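Local coordinates for hypothetical conserved protein TTC0263 (Thermus thermophilus, PDB 2PL2) that is of unknown function but, as an all-helical tetratricopeptide repeat protein, probably serves as a scaffold for protein-protein interactions, at residues 106-109 with 110-113; 131-134 with 135-138; 184-187 with 188-192. One frame throughout, in Å; residues are numbered along the deposited sequence.

Contact 1: residues 106-109 with 110-113; sequences VLKD and AERV
K108 NZ and E111 OE1 form a salt bridge at 2.6 Å, one helical turn apart. The other carboxylate oxygen, E111 OE2, pairs with R124 of the helix 118-130. NZ meets OE1 on the syn side, 21° out of the carboxylate plane. The lysine gets there by a bend: CG is anti to the backbone N (chi1 -168°), and chi2 of 62° folds the chain over toward E111. The glutamate chain stays extended as far as its carboxylate, and the two side chains cross at a slant. K108 CE also lies 3.9 Å from R112 NH2, while K108 NZ and R112 NH2, both cationic, stay 4.6 Å apart. Along the backbone, A110 N bonds to V106 O at 3.0 Å and E111 N to L107 O at 2.9 Å. R112 N donates to D109 O at 3.0 Å and makes a weak, longer bond to K108 O. L107 and A110 pack between helices 73-88 and 118-130. With a lysine on one oxygen and an arginine on the other, E111 is probably held ionised, and it links the C-terminal part of helix 93-113 to helix 118-130.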
loop_
_atom_site.group_PDB
_atom_site.type_symbol
_atom_site.label_atom_id
_atom_site.label_comp_id
_atom_site.label_asym_id
_atom_site.label_seq_id
_atom_site.Cartn_x
_atom_site.Cartn_y
_atom_site.Cartn_z
ATOM N N VAL A 106 -18.798 -11.846 7.633
ATOM C CA VAL A 106 -19.413 -10.792 6.837
ATOM C C VAL A 106 -19.510 -11.186 5.362
ATOM O O VAL A 106 -20.472 -10.850 4.671
ATOM C CB VAL A 106 -18.613 -9.476 6.992
ATOM C CG1 VAL A 106 -19.215 -8.402 6.134
ATOM C CG2 VAL A 106 -18.612 -9.031 8.463
ATOM N N LEU A 107 -18.499 -11.896 4.878
ATOM C CA LEU A 107 -18.491 -12.344 3.494
ATOM C C LEU A 107 -19.627 -13.335 3.328
ATOM O O LEU A 107 -20.344 -13.302 2.333
ATOM C CB LEU A 107 -17.144 -12.994 3.146
ATOM C CG LEU A 107 -15.982 -12.016 2.945
ATOM C CD1 LEU A 107 -14.677 -12.781 2.830
ATOM C CD2 LEU A 107 -16.221 -11.202 1.685
ATOM N N LYS A 108 -19.795 -14.204 4.318
ATOM C CA LYS A 108 -20.873 -15.189 4.295
ATOM C C LYS A 108 -22.239 -14.495 4.217
ATOM O O LYS A 108 -23.088 -14.885 3.414
ATOM C CB LYS A 108 -20.806 -16.063 5.542
ATOM C CG LYS A 108 -21.694 -17.281 5.471
ATOM C CD LYS A 108 -21.275 -18.199 4.335
ATOM C CE LYS A 108 -22.228 -19.383 4.209
ATOM N NZ LYS A 108 -21.813 -20.293 3.093
ATOM N N ASP A 109 -22.449 -13.462 5.041
ATOM C CA ASP A 109 -23.717 -12.722 5.027
ATOM C C ASP A 109 -23.920 -12.106 3.651
ATOM O O ASP A 109 -25.037 -12.067 3.137
ATOM C CB ASP A 109 -23.752 -11.573 6.053
ATOM C CG ASP A 109 -23.500 -12.023 7.476
ATOM O OD1 ASP A 109 -23.815 -13.189 7.818
ATOM O OD2 ASP A 109 -22.995 -11.185 8.263
ATOM N N ALA A 110 -22.844 -11.594 3.064
ATOM C CA ALA A 110 -22.949 -10.996 1.745
ATOM C C ALA A 110 -23.372 -12.063 0.730
ATOM O O ALA A 110 -24.115 -11.787 -0.213
ATOM C CB ALA A 110 -21.615 -10.387 1.341
ATOM N N GLU A 111 -22.888 -13.284 0.934
ATOM C CA GLU A 111 -23.202 -14.388 0.043
ATOM C C GLU A 111 -24.710 -14.625 -0.003
ATOM O O GLU A 111 -25.245 -15.110 -1.011
ATOM C CB GLU A 111 -22.471 -15.652 0.504
ATOM C CG GLU A 111 -22.849 -16.912 -0.270
ATOM C CD GLU A 111 -22.049 -18.139 0.157
ATOM O OE1 GLU A 111 -21.923 -18.377 1.381
ATOM O OE2 GLU A 111 -21.555 -18.868 -0.732
ATOM N N ARG A 112 -25.391 -14.270 1.085
ATOM C CA ARG A 112 -26.838 -14.421 1.173
ATOM C C ARG A 112 -27.555 -13.393 0.305
ATOM O O ARG A 112 -28.684 -13.607 -0.121
ATOM C CB ARG A 112 -27.296 -14.275 2.628
ATOM C CG ARG A 112 -26.674 -15.294 3.574
ATOM C CD ARG A 112 -27.099 -16.719 3.217
ATOM N NE ARG A 112 -26.476 -17.720 4.082
ATOM C CZ ARG A 112 -26.717 -19.024 4.009
ATOM N NH1 ARG A 112 -27.573 -19.492 3.105
ATOM N NH2 ARG A 112 -26.097 -19.858 4.837
ATOM N N VAL A 113 -26.888 -12.275 0.045
ATOM C CA VAL A 113 -27.440 -11.199 -0.771
ATOM C C VAL A 113 -27.158 -11.426 -2.260
ATOM O O VAL A 113 -27.810 -10.833 -3.122
ATOM C CB VAL A 113 -26.836 -9.844 -0.350
ATOM C CG1 VAL A 113 -27.424 -8.720 -1.187
ATOM C CG2 VAL A 113 -27.073 -9.613 1.133
#

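Contact 2: residues 131-134 with 135-138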
loop_
_atom_site.group_PDB
_atom_site.type_symbol
_atom_site.label_atom_id
_atom_site.label_comp_id
_atom_site.label_asym_id
_atom_site.label_seq_id
_atom_site.Cartn_x
_atom_site.Cartn_y
_atom_site.Cartn_z
ATOM N N LEU A 131 -6.049 -17.642 6.841
ATOM C CA LEU A 131 -6.398 -18.516 7.955
ATOM C C LEU A 131 -5.625 -19.826 7.833
ATOM O O LEU A 131 -5.814 -20.749 8.620
ATOM C CB LEU A 131 -7.900 -18.821 7.953
ATOM C CG LEU A 131 -8.895 -17.781 8.481
ATOM C CD1 LEU A 131 -10.304 -18.171 8.053
ATOM C CD2 LEU A 131 -8.805 -17.681 9.992
ATOM N N GLY A 132 -4.749 -19.906 6.843
ATOM C CA GLY A 132 -3.991 -21.123 6.656
ATOM C C GLY A 132 -4.910 -22.259 6.254
ATOM O O GLY A 132 -4.621 -23.426 6.519
ATOM N N GLU A 133 -6.034 -21.920 5.635
ATOM C CA GLU A 133 -6.977 -22.936 5.181
ATOM C C GLU A 133 -6.878 -23.082 3.670
ATOM O O GLU A 133 -7.822 -22.795 2.929
ATOM C CB GLU A 133 -8.401 -22.571 5.588
ATOM C CG GLU A 133 -8.689 -22.768 7.066
ATOM C CD GLU A 133 -10.132 -22.474 7.405
ATOM O OE1 GLU A 133 -10.558 -21.303 7.257
ATOM O OE2 GLU A 133 -10.845 -23.418 7.809
ATOM N N ARG A 134 -5.695 -23.514 3.239
ATOM C CA ARG A 134 -5.363 -23.733 1.834
ATOM C C ARG A 134 -6.499 -24.406 1.088
ATOM O O ARG A 134 -6.913 -23.953 0.021
ATOM C CB ARG A 134 -4.100 -24.592 1.747
ATOM C CG ARG A 134 -4.177 -25.895 2.546
ATOM C CD ARG A 134 -2.843 -26.641 2.581
ATOM N NE ARG A 134 -1.811 -25.889 3.296
ATOM C CZ ARG A 134 -1.842 -25.625 4.600
ATOM N NH1 ARG A 134 -2.852 -26.055 5.346
ATOM N NH2 ARG A 134 -0.864 -24.929 5.163
ATOM N N ASP A 135 -6.997 -25.486 1.675
ATOM C CA ASP A 135 -8.085 -26.279 1.122
ATOM C C ASP A 135 -9.316 -25.468 0.725
ATOM O O ASP A 135 -9.742 -25.495 -0.435
ATOM C CB ASP A 135 -8.486 -27.346 2.137
ATOM C CG ASP A 135 -8.416 -26.839 3.575
ATOM O OD1 ASP A 135 -7.286 -26.624 4.067
ATOM O OD2 ASP A 135 -9.483 -26.653 4.210
ATOM N N LYS A 136 -9.887 -24.747 1.688
ATOM C CA LYS A 136 -11.087 -23.946 1.438
ATOM C C LYS A 136 -10.820 -22.777 0.498
ATOM O O LYS A 136 -11.709 -22.358 -0.253
ATOM C CB LYS A 136 -11.668 -23.408 2.758
ATOM C CG LYS A 136 -12.219 -24.452 3.723
ATOM C CD LYS A 136 -13.155 -23.773 4.732
ATOM C CE LYS A 136 -13.646 -24.712 5.826
ATOM N NZ LYS A 136 -12.561 -25.060 6.785
ATOM N N ALA A 137 -9.596 -22.253 0.562
ATOM C CA ALA A 137 -9.184 -21.130 -0.274
ATOM C C ALA A 137 -9.261 -21.455 -1.767
ATOM O O ALA A 137 -9.775 -20.662 -2.558
ATOM C CB ALA A 137 -7.778 -20.702 0.096
ATOM N N GLU A 138 -8.775 -22.636 -2.138
ATOM C CA GLU A 138 -8.765 -23.068 -3.534
ATOM C C GLU A 138 -10.178 -23.202 -4.104
ATOM O O GLU A 138 -10.483 -22.706 -5.194
ATOM C CB GLU A 138 -8.004 -24.397 -3.655
ATOM C CG GLU A 138 -8.023 -25.022 -5.054
ATOM C CD GLU A 138 -7.132 -26.255 -5.170
ATOM O OE1 GLU A 138 -6.996 -26.775 -6.297
ATOM O OE2 GLU A 138 -6.569 -26.703 -4.147
#
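E133 and K136 join across the first turn of helix 134-147, just after a Schellman motif ends helix 118-130. This is the tight link between two helices of a tetratricopeptide repeat array. G132 is the first residue to leave the helical path, and its positive phi turns the chain. E133 follows as the N-cap residue of the next helix.

E133 OE2 is satisfied by K136. The lysine NZ donates to this oxygen at 2.6 Å in a salt bridge. The nitrogen comes from above the carboxylate plane, 43° out of it. Both chains start beside their own backbone N. The glutamate then runs extended, while the lysine bends at its last torsion, chi4 71°, to swing NZ onto the oxygen.

The backbone acceptors of the turn are met by helical amides. A137 N bonds to E133 O at 3.0 Å and E138 N to R134 O at 3.1 Å. R134 N makes a weak bond, to G132 O. A137 CB lies 3.4 Å from R134 O, and the residue is buried against Y128, A129 and L160. Y128 of helix 118-130 also touches the side chains of E133 and K136.

Other polar groups find partners beyond the turn, or pair only loosely. E138 OE1 forms salt bridges with K142 on its own helix and with R166, so its charge is answered elsewhere. R134 and D135 do not pair closely: R134 NH1 is 4.6 Å from D135 OD1. Their side chains cross with the flat groups 29° apart. What does touch is the aliphatic part of the arginine, R134 CG lying 3.5 Å from D135 OD1.

Contact 3: residues 184-187 with 188-192; sequences DLDL and RVRYA
R188 N bonds to D184 O at 2.8 Å and closes the first turn of helix 185-195. This is the N-capped start of the last modelled helix of the tetratricopeptide repeat array. Two more backbone bonds follow, V189 N to L185 O at 2.9 Å and Y191 N to L187 O at 3.0 Å. R190 N to D186 O is weak. The helix start is capped by a side chain. D184, the N-cap residue, accepts from L187 N on OD1 at 2.8 Å, and the amide approaches from above the carboxylate plane. Charge pairing is looser. D186 OD2 and R190 NE form a weak salt bridge at 3.4 Å, with the carboxylate and guanidinium planes 63° apart. Packing comes from L185: its CD2 lies against R188 CD at 3.6 Å and close to the guanidinium at NH1. The R188 chain is extended from CG to NE (chi2 -180°, chi3 174°), which lays it past this methyl. Its NH2 bonds to the carbonyl of P182, just before the helix. L187 is buried against A177 of helix 167-180 and S155 of helix 151-164. Y191 packs on Y174 and L178 of helix 167-180. L185 and V189 pack on L185 and L18 of the second subunit.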
loop_
_atom_site.group_PDB
_atom_site.type_symbol
_atom_site.label_atom_id
_atom_site.label_comp_id
_atom_site.label_asym_id
_atom_site.label_seq_id
_atom_site.Cartn_x
_atom_site.Cartn_y
_atom_site.Cartn_z
ATOM N N ASP A 184 0.660 -6.789 -19.224
ATOM C CA ASP A 184 0.521 -6.503 -17.799
ATOM C C ASP A 184 1.841 -6.682 -17.057
ATOM O O ASP A 184 2.258 -7.810 -16.720
ATOM C CB ASP A 184 -0.550 -7.403 -17.163
ATOM C CG ASP A 184 -0.886 -6.995 -15.731
ATOM O OD1 ASP A 184 -0.001 -6.456 -15.033
ATOM O OD2 ASP A 184 -2.034 -7.231 -15.296
ATOM N N LEU A 185 2.486 -5.555 -16.776
ATOM C CA LEU A 185 3.769 -5.578 -16.089
ATOM C C LEU A 185 3.643 -6.111 -14.675
ATOM O O LEU A 185 4.499 -6.855 -14.202
ATOM C CB LEU A 185 4.385 -4.183 -16.114
ATOM C CG LEU A 185 4.516 -3.643 -17.551
ATOM C CD1 LEU A 185 5.437 -2.420 -17.576
ATOM C CD2 LEU A 185 5.063 -4.728 -18.467
ATOM N N ASP A 186 2.556 -5.750 -14.005
ATOM C CA ASP A 186 2.322 -6.225 -12.661
ATOM C C ASP A 186 2.409 -7.740 -12.735
ATOM O O ASP A 186 3.128 -8.388 -11.980
ATOM C CB ASP A 186 0.933 -5.799 -12.202
ATOM C CG ASP A 186 0.571 -6.376 -10.844
ATOM O OD1 ASP A 186 1.192 -5.969 -9.834
ATOM O OD2 ASP A 186 -0.323 -7.255 -10.791
ATOM N N LEU A 187 1.671 -8.298 -13.678
ATOM C CA LEU A 187 1.656 -9.739 -13.892
ATOM C C LEU A 187 3.043 -10.312 -14.269
ATOM O O LEU A 187 3.456 -11.346 -13.737
ATOM C CB LEU A 187 0.619 -10.068 -14.973
ATOM C CG LEU A 187 -0.199 -11.348 -14.783
ATOM C CD1 LEU A 187 -0.632 -11.498 -13.338
ATOM C CD2 LEU A 187 -1.402 -11.290 -15.718
ATOM N N ARG A 188 3.769 -9.634 -15.157
ATOM C CA ARG A 188 5.095 -10.116 -15.569
ATOM C C ARG A 188 6.061 -10.239 -14.409
ATOM O O ARG A 188 6.776 -11.228 -14.294
ATOM C CB ARG A 188 5.691 -9.204 -16.634
ATOM C CG ARG A 188 4.912 -9.211 -17.921
ATOM C CD ARG A 188 5.553 -8.299 -18.947
ATOM N NE ARG A 188 4.900 -8.408 -20.247
ATOM C CZ ARG A 188 5.146 -7.599 -21.266
ATOM N NH1 ARG A 188 6.034 -6.629 -21.130
ATOM N NH2 ARG A 188 4.492 -7.746 -22.408
ATOM N N VAL A 189 6.069 -9.242 -13.532
ATOM C CA VAL A 189 6.941 -9.270 -12.365
ATOM C C VAL A 189 6.635 -10.446 -11.434
ATOM O O VAL A 189 7.549 -11.068 -10.908
ATOM C CB VAL A 189 6.832 -7.950 -11.541
ATOM C CG1 VAL A 189 7.750 -8.030 -10.287
ATOM C CG2 VAL A 189 7.232 -6.757 -12.401
ATOM N N ARG A 190 5.360 -10.755 -11.212
ATOM C CA ARG A 190 5.024 -11.862 -10.320
ATOM C C ARG A 190 5.456 -13.161 -10.957
ATOM O O ARG A 190 5.978 -14.045 -10.287
ATOM C CB ARG A 190 3.519 -11.899 -10.041
ATOM C CG ARG A 190 3.024 -10.797 -9.110
ATOM C CD ARG A 190 1.566 -10.504 -9.385
ATOM N NE ARG A 190 1.054 -9.398 -8.586
ATOM C CZ ARG A 190 0.622 -9.514 -7.332
ATOM N NH1 ARG A 190 0.637 -10.699 -6.723
ATOM N NH2 ARG A 190 0.172 -8.439 -6.685
ATOM N N TYR A 191 5.233 -13.273 -12.264
ATOM C CA TYR A 191 5.608 -14.472 -13.010
ATOM C C TYR A 191 7.117 -14.642 -12.911
ATOM O O TYR A 191 7.613 -15.715 -12.550
ATOM C CB TYR A 191 5.182 -14.307 -14.465
ATOM C CG TYR A 191 5.370 -15.527 -15.313
ATOM C CD1 TYR A 191 5.174 -16.805 -14.791
ATOM C CD2 TYR A 191 5.663 -15.404 -16.671
ATOM C CE1 TYR A 191 5.257 -17.925 -15.605
ATOM C CE2 TYR A 191 5.746 -16.509 -17.486
ATOM C CZ TYR A 191 5.539 -17.767 -16.952
ATOM O OH TYR A 191 5.591 -18.861 -17.775
ATOM N N ALA A 192 7.839 -13.562 -13.206
ATOM C CA ALA A 192 9.306 -13.564 -13.138
ATOM C C ALA A 192 9.766 -13.955 -11.743
ATOM O O ALA A 192 10.506 -14.923 -11.558
ATOM C CB ALA A 192 9.863 -12.180 -13.499
#

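All three contacts are local, each within one unbroken piece of chain, so none closes a long loop. They come in series, and none nests in or crosses another. Contact 1 comes first, at the C-terminal end of helix 93-113, between helices 73-88 and 118-130. Contact 2 follows where helix 118-130 passes into helix 134-147, and it reaches on to helix 151-164 and back to helix 93-113. Contact 3 lies near the C terminus, at the start of helix 185-195, against helices 151-164 and 167-180 and the second subunit. Contacts 1 and 2 have centres about 18 Å apart. Contacts 1 and 3 lie on opposite sides of the chain's centre, with centres about 32 Å apart.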